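Local coordinates for protein halogenase (Chondromyces crocatus, PDB 3E1T) that is an FAD-dependent halogenase that probably installs the chlorine of the myxobacterial natural product chondrochloren, at residues 349-363 against 463-477. Residues are numbered along the deposited sequence; the frame is centred on the assembly and turned at random.
Sequences RRYRREYGNFYQFLV and QGFTREITELQHLAM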
loop_
_atom_site.group_PDB
_atom_site.type_symbol
_atom_site.label_atom_id
_atom_site.label_comp_id
_atom_site.label_asym_id
_atom_site.label_seq_id
_atom_site.Cartn_x
_atom_site.Cartn_y
_atom_site.Cartn_z
ATOM N N ARG A 349 -9.663 11.184 9.238
ATOM C CA ARG A 349 -9.923 10.369 10.413
ATOM C C ARG A 349 -10.027 8.886 10.040
ATOM O O ARG A 349 -9.335 8.062 10.608
ATOM C CB ARG A 349 -11.207 10.842 11.104
ATOM C CG ARG A 349 -11.458 10.197 12.451
ATOM C CD ARG A 349 -12.860 10.555 12.987
ATOM N NE ARG A 349 -13.931 9.963 12.179
ATOM C CZ ARG A 349 -14.443 8.745 12.379
ATOM N NH1 ARG A 349 -13.980 7.966 13.357
ATOM N NH2 ARG A 349 -15.419 8.304 11.595
ATOM N N ARG A 350 -10.874 8.574 9.064
ATOM C CA ARG A 350 -11.061 7.218 8.552
ATOM C C ARG A 350 -9.785 6.613 7.953
ATOM O O ARG A 350 -9.483 5.439 8.174
ATOM C CB ARG A 350 -12.142 7.233 7.478
ATOM C CG ARG A 350 -13.441 6.547 7.810
ATOM C CD ARG A 350 -14.356 7.417 8.611
ATOM N NE ARG A 350 -15.743 7.207 8.207
ATOM C CZ ARG A 350 -16.545 6.254 8.669
ATOM N NH1 ARG A 350 -16.126 5.374 9.581
ATOM N NH2 ARG A 350 -17.782 6.186 8.214
ATOM N N TYR A 351 -9.066 7.417 7.173
ATOM C CA TYR A 351 -7.835 6.989 6.507
ATOM C C TYR A 351 -6.741 6.648 7.538
ATOM O O TYR A 351 -6.083 5.607 7.430
ATOM C CB TYR A 351 -7.375 8.095 5.547
ATOM C CG TYR A 351 -6.267 7.753 4.529
ATOM C CD1 TYR A 351 -5.780 6.454 4.354
ATOM C CD2 TYR A 351 -5.749 8.752 3.711
ATOM C CE1 TYR A 351 -4.781 6.173 3.404
ATOM C CE2 TYR A 351 -4.741 8.489 2.769
ATOM C CZ TYR A 351 -4.274 7.199 2.612
ATOM O OH TYR A 351 -3.299 6.954 1.666
ATOM N N ARG A 352 -6.545 7.529 8.511
ATOM C CA ARG A 352 -5.569 7.321 9.580
ATOM C C ARG A 352 -5.935 6.083 10.418
ATOM O O ARG A 352 -5.054 5.378 10.909
ATOM C CB ARG A 352 -5.482 8.555 10.488
ATOM C CG ARG A 352 -4.735 9.727 9.875
ATOM C CD ARG A 352 -4.478 10.892 10.852
ATOM N NE ARG A 352 -3.762 11.949 10.140
ATOM C CZ ARG A 352 -2.456 11.942 9.877
ATOM N NH1 ARG A 352 -1.680 10.958 10.325
ATOM N NH2 ARG A 352 -1.913 12.936 9.180
ATOM N N ARG A 353 -7.233 5.828 10.571
ATOM C CA ARG A 353 -7.699 4.655 11.309
ATOM C C ARG A 353 -7.284 3.368 10.610
ATOM O O ARG A 353 -6.768 2.460 11.264
ATOM C CB ARG A 353 -9.211 4.689 11.527
ATOM C CG ARG A 353 -9.603 5.621 12.629
ATOM C CD ARG A 353 -11.080 5.990 12.612
ATOM N NE ARG A 353 -11.941 4.955 13.183
ATOM C CZ ARG A 353 -12.080 4.707 14.484
ATOM N NH1 ARG A 353 -11.392 5.390 15.389
ATOM N NH2 ARG A 353 -12.904 3.753 14.891
ATOM N N GLU A 354 -7.491 3.300 9.292
ATOM C CA GLU A 354 -7.150 2.104 8.534
ATOM C C GLU A 354 -5.625 1.932 8.387
ATOM O O GLU A 354 -5.110 0.814 8.508
ATOM C CB GLU A 354 -7.848 2.103 7.168
ATOM C CG GLU A 354 -7.649 0.823 6.338
ATOM C CD GLU A 354 -8.433 -0.415 6.857
ATOM O OE1 GLU A 354 -9.183 -0.335 7.863
ATOM O OE2 GLU A 354 -8.290 -1.480 6.229
ATOM N N TYR A 355 -4.924 3.035 8.122
ATOM C CA TYR A 355 -3.457 3.053 8.080
ATOM C C TYR A 355 -2.861 2.624 9.431
ATOM O O TYR A 355 -1.920 1.820 9.468
ATOM C CB TYR A 355 -2.944 4.444 7.674
ATOM C CG TYR A 355 -1.478 4.704 7.952
ATOM C CD1 TYR A 355 -0.485 4.300 7.048
ATOM C CD2 TYR A 355 -1.080 5.382 9.109
ATOM C CE1 TYR A 355 0.876 4.555 7.310
ATOM C CE2 TYR A 355 0.272 5.632 9.379
ATOM C CZ TYR A 355 1.230 5.214 8.481
ATOM O OH TYR A 355 2.542 5.480 8.751
ATOM N N GLY A 356 -3.413 3.174 10.514
ATOM C CA GLY A 356 -3.023 2.853 11.893
ATOM C C GLY A 356 -3.230 1.398 12.285
ATOM O O GLY A 356 -2.381 0.792 12.961
ATOM N N ASN A 357 -4.363 0.842 11.873
ATOM C CA ASN A 357 -4.665 -0.573 12.074
ATOM C C ASN A 357 -3.605 -1.488 11.459
ATOM O O ASN A 357 -3.152 -2.439 12.095
ATOM C CB ASN A 357 -6.043 -0.912 11.502
ATOM C CG ASN A 357 -7.185 -0.489 12.427
ATOM O OD1 ASN A 357 -6.955 -0.023 13.524
ATOM N ND2 ASN A 357 -8.417 -0.648 11.967
ATOM N N PHE A 358 -3.216 -1.203 10.225
ATOM C CA PHE A 358 -2.160 -1.970 9.570
ATOM C C PHE A 358 -0.787 -1.717 10.186
ATOM O O PHE A 358 -0.007 -2.662 10.365
ATOM C CB PHE A 358 -2.134 -1.703 8.068
ATOM C CG PHE A 358 -3.085 -2.559 7.287
ATOM C CD1 PHE A 358 -2.716 -3.861 6.910
ATOM C CD2 PHE A 358 -4.342 -2.087 6.933
ATOM C CE1 PHE A 358 -3.582 -4.676 6.195
ATOM C CE2 PHE A 358 -5.223 -2.898 6.209
ATOM C CZ PHE A 358 -4.836 -4.193 5.825
ATOM N N TYR A 359 -0.479 -0.455 10.485
ATOM C CA TYR A 359 0.792 -0.101 11.103
ATOM C C TYR A 359 0.997 -0.890 12.396
ATOM O O TYR A 359 2.020 -1.540 12.583
ATOM C CB TYR A 359 0.898 1.413 11.389
ATOM C CG TYR A 359 2.337 1.857 11.694
ATOM C CD1 TYR A 359 3.138 2.394 10.694
ATOM C CD2 TYR A 359 2.897 1.701 12.969
ATOM C CE1 TYR A 359 4.446 2.785 10.948
ATOM C CE2 TYR A 359 4.215 2.097 13.236
ATOM C CZ TYR A 359 4.982 2.634 12.212
ATOM O OH TYR A 359 6.282 3.034 12.431
ATOM N N GLN A 360 0.006 -0.813 13.272
ATOM C CA GLN A 360 0.041 -1.452 14.570
ATOM C C GLN A 360 0.206 -2.947 14.445
ATOM O O GLN A 360 1.031 -3.538 15.138
ATOM C CB GLN A 360 -1.236 -1.134 15.345
ATOM C CG GLN A 360 -1.226 0.251 15.909
ATOM C CD GLN A 360 -0.267 0.360 17.060
ATOM O OE1 GLN A 360 -0.574 -0.082 18.169
ATOM N NE2 GLN A 360 0.899 0.937 16.816
ATOM N N PHE A 361 -0.575 -3.555 13.560
ATOM C CA PHE A 361 -0.522 -4.992 13.396
ATOM C C PHE A 361 0.801 -5.460 12.798
ATOM O O PHE A 361 1.295 -6.536 13.162
ATOM C CB PHE A 361 -1.686 -5.482 12.548
ATOM C CG PHE A 361 -1.639 -6.952 12.261
ATOM C CD1 PHE A 361 -1.860 -7.881 13.280
ATOM C CD2 PHE A 361 -1.350 -7.411 10.991
ATOM C CE1 PHE A 361 -1.796 -9.245 13.022
ATOM C CE2 PHE A 361 -1.286 -8.770 10.725
ATOM C CZ PHE A 361 -1.517 -9.689 11.742
ATOM N N LEU A 362 1.363 -4.677 11.870
ATOM C CA LEU A 362 2.612 -5.073 11.219
ATOM C C LEU A 362 3.818 -4.983 12.148
ATOM O O LEU A 362 4.734 -5.784 12.010
ATOM C CB LEU A 362 2.872 -4.293 9.929
ATOM C CG LEU A 362 1.937 -4.481 8.716
ATOM C CD1 LEU A 362 2.662 -3.993 7.469
ATOM C CD2 LEU A 362 1.443 -5.889 8.501
ATOM N N VAL A 363 3.839 -3.988 13.044
ATOM C CA VAL A 363 4.873 -3.888 14.092
ATOM C C VAL A 363 4.826 -5.189 14.918
ATOM O O VAL A 363 5.847 -5.862 15.073
ATOM C CB VAL A 363 4.714 -2.618 15.018
ATOM C CG1 VAL A 363 5.691 -2.669 16.241
ATOM C CG2 VAL A 363 4.948 -1.312 14.245
ATOM N N GLN A 463 4.963 2.768 16.964
ATOM C CA GLN A 463 6.402 2.667 17.199
ATOM C C GLN A 463 7.219 3.044 15.970
ATOM O O GLN A 463 7.007 2.504 14.882
ATOM C CB GLN A 463 6.799 1.257 17.649
ATOM C CG GLN A 463 8.240 1.170 18.158
ATOM C CD GLN A 463 8.598 -0.208 18.646
ATOM O OE1 GLN A 463 7.898 -0.778 19.476
ATOM N NE2 GLN A 463 9.673 -0.762 18.111
ATOM N N GLY A 464 8.157 3.965 16.163
ATOM C CA GLY A 464 9.038 4.415 15.086
ATOM C C GLY A 464 8.698 5.805 14.571
ATOM O O GLY A 464 9.398 6.334 13.702
ATOM N N PHE A 465 7.634 6.395 15.123
ATOM C CA PHE A 465 7.200 7.746 14.740
ATOM C C PHE A 465 7.413 8.823 15.799
ATOM O O PHE A 465 7.288 8.578 17.006
ATOM C CB PHE A 465 5.722 7.767 14.334
ATOM C CG PHE A 465 5.493 7.498 12.885
ATOM C CD1 PHE A 465 5.960 8.384 11.920
ATOM C CD2 PHE A 465 4.812 6.362 12.482
ATOM C CE1 PHE A 465 5.756 8.134 10.566
ATOM C CE2 PHE A 465 4.587 6.112 11.132
ATOM C CZ PHE A 465 5.073 6.988 10.171
ATOM N N THR A 466 7.705 10.021 15.297
ATOM C CA THR A 466 7.784 11.258 16.062
ATOM C C THR A 466 6.453 11.524 16.812
ATOM O O THR A 466 5.466 10.840 16.564
ATOM C CB THR A 466 8.121 12.400 15.094
ATOM O OG1 THR A 466 8.577 13.543 15.822
ATOM C CG2 THR A 466 6.902 12.776 14.260
ATOM N N ARG A 467 6.421 12.506 17.715
ATOM C CA ARG A 467 5.208 12.758 18.527
ATOM C C ARG A 467 4.004 13.260 17.727
ATOM O O ARG A 467 2.847 12.954 18.078
ATOM C CB ARG A 467 5.475 13.758 19.660
ATOM C CG ARG A 467 5.619 15.213 19.187
ATOM C CD ARG A 467 4.696 16.159 19.963
ATOM N NE ARG A 467 4.558 17.456 19.293
ATOM C CZ ARG A 467 3.481 17.851 18.609
ATOM N NH1 ARG A 467 2.417 17.058 18.495
ATOM N NH2 ARG A 467 3.462 19.052 18.040
ATOM N N GLU A 468 4.284 14.061 16.695
ATOM C CA GLU A 468 3.240 14.686 15.878
ATOM C C GLU A 468 2.392 13.643 15.150
ATOM O O GLU A 468 1.171 13.684 15.234
ATOM C CB GLU A 468 3.828 15.708 14.891
ATOM C CG GLU A 468 2.758 16.540 14.155
ATOM C CD GLU A 468 3.328 17.732 13.371
ATOM O OE1 GLU A 468 4.551 17.757 13.101
ATOM O OE2 GLU A 468 2.541 18.650 13.028
ATOM N N ILE A 469 3.036 12.704 14.459
ATOM C CA ILE A 469 2.303 11.600 13.835
ATOM C C ILE A 469 1.568 10.755 14.892
ATOM O O ILE A 469 0.396 10.416 14.721
ATOM C CB ILE A 469 3.219 10.726 12.958
ATOM C CG1 ILE A 469 3.819 11.559 11.812
ATOM C CG2 ILE A 469 2.470 9.482 12.453
ATOM C CD1 ILE A 469 2.797 12.088 10.778
ATOM N N THR A 470 2.246 10.442 15.999
ATOM C CA THR A 470 1.647 9.609 17.048
ATOM C C THR A 470 0.361 10.231 17.594
ATOM O O THR A 470 -0.641 9.537 17.787
ATOM C CB THR A 470 2.651 9.317 18.203
ATOM O OG1 THR A 470 3.912 8.896 17.657
ATOM C CG2 THR A 470 2.119 8.219 19.104
ATOM N N GLU A 471 0.392 11.538 17.837
ATOM C CA GLU A 471 -0.766 12.249 18.371
ATOM C C GLU A 471 -1.939 12.278 17.403
ATOM O O GLU A 471 -3.069 11.975 17.792
ATOM C CB GLU A 471 -0.393 13.664 18.830
ATOM C CG GLU A 471 0.175 13.699 20.249
ATOM C CD GLU A 471 -0.753 13.055 21.290
ATOM O OE1 GLU A 471 -0.274 12.187 22.057
ATOM O OE2 GLU A 471 -1.959 13.409 21.332
ATOM N N LEU A 472 -1.658 12.611 16.141
ATOM C CA LEU A 472 -2.668 12.538 15.072
ATOM C C LEU A 472 -3.288 11.161 14.967
ATOM O O LEU A 472 -4.501 11.030 14.824
ATOM C CB LEU A 472 -2.059 12.922 13.721
ATOM C CG LEU A 472 -1.623 14.387 13.633
ATOM C CD1 LEU A 472 -0.650 14.594 12.481
ATOM C CD2 LEU A 472 -2.833 15.302 13.523
ATOM N N GLN A 473 -2.451 10.127 15.040
ATOM C CA GLN A 473 -2.946 8.758 14.959
ATOM C C GLN A 473 -3.772 8.404 16.193
ATOM O O GLN A 473 -4.780 7.723 16.076
ATOM C CB GLN A 473 -1.798 7.758 14.773
ATOM C CG GLN A 473 -1.136 7.809 13.381
ATOM C CD GLN A 473 -2.103 7.491 12.270
ATOM O OE1 GLN A 473 -2.373 8.335 11.418
ATOM N NE2 GLN A 473 -2.641 6.264 12.270
ATOM N N HIS A 474 -3.341 8.869 17.364
ATOM C CA HIS A 474 -4.078 8.604 18.603
ATOM C C HIS A 474 -5.463 9.234 18.534
ATOM O O HIS A 474 -6.441 8.579 18.830
ATOM C CB HIS A 474 -3.327 9.093 19.848
ATOM C CG HIS A 474 -3.957 8.650 21.138
ATOM N ND1 HIS A 474 -5.079 9.253 21.665
ATOM C CD2 HIS A 474 -3.637 7.644 21.990
ATOM C CE1 HIS A 474 -5.419 8.647 22.790
ATOM N NE2 HIS A 474 -4.561 7.667 23.010
ATOM N N LEU A 475 -5.541 10.496 18.124
ATOM C CA LEU A 475 -6.831 11.190 17.988
ATOM C C LEU A 475 -7.790 10.454 17.031
ATOM O O LEU A 475 -8.974 10.270 17.335
ATOM C CB LEU A 475 -6.596 12.639 17.543
ATOM C CG LEU A 475 -7.526 13.759 18.034
ATOM C CD1 LEU A 475 -7.904 13.622 19.523
ATOM C CD2 LEU A 475 -6.899 15.131 17.753
ATOM N N ALA A 476 -7.267 10.014 15.887
ATOM C CA ALA A 476 -8.077 9.332 14.873
ATOM C C ALA A 476 -8.548 7.948 15.324
ATOM O O ALA A 476 -9.694 7.573 15.087
ATOM C CB ALA A 476 -7.311 9.229 13.558
ATOM N N MET A 477 -7.662 7.200 15.977
ATOM C CA MET A 477 -7.970 5.833 16.393
ATOM C C MET A 477 -8.569 5.797 17.795
ATOM O O MET A 477 -9.374 4.929 18.096
ATOM C CB MET A 477 -6.715 4.964 16.358
ATOM C CG MET A 477 -5.979 4.962 15.026
ATOM S SD MET A 477 -4.434 4.021 15.050
ATOM C CE MET A 477 -5.058 2.339 15.202
#
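Arg-352 and Gln-473 grip each other twice where segment 349-363 of helix 340-368 meets helix 467-477, the segment axes 8.4 Å apart and inclined at 105°. Arg-352 NH1 donates to Gln-473 OE1 at 2.9 Å, in the carbonyl plane, while Gln-473 NE2 returns a 2.9 Å bond to the backbone Arg-352 O. That oxygen also accepts the helical bond from Gly-356 N, which arrives on the opposite face of its plane. With OE1 accepting and NE2 donating, the Gln-473 amide is held in one rotation. The extended Arg-352 chain places its guanidinium with Leu-472 CB and CD1 over one face, NH2 donating to Asn-290 O and NE salt-bridged to Glu-348. Replacing Arg-352 by alanine is likely to leave Gln-473 OE1 and Asn-290 O without this donor and Glu-348 without its mate. Packing is tight here: Ala-476 CB sits 3.6 Å from Arg-352 CB, and Met-477 SD 3.6 Å from Gly-356 CA, where a side chain would clash. Around buried Tyr-359, the hydroxyl bonds Gln-463 O (2.6 Å) and Ser-184 OG, its ring oblique to Phe-465. On the solvent side, Arg-353 bends at chi3 (79°) for a firm NH1 bond to Ala-476 O (2.8 Å, N-H...O 162°), but exposed Asn-357 merely brushes Met-477 CE. Outside the pair, Arg-352, Tyr-355 and Phe-465 touch Cys-289 of strand 288-290, Phe-465 meets Val-182 of strand 181-183, and helix 315-333 packs on another side of helix 340-368.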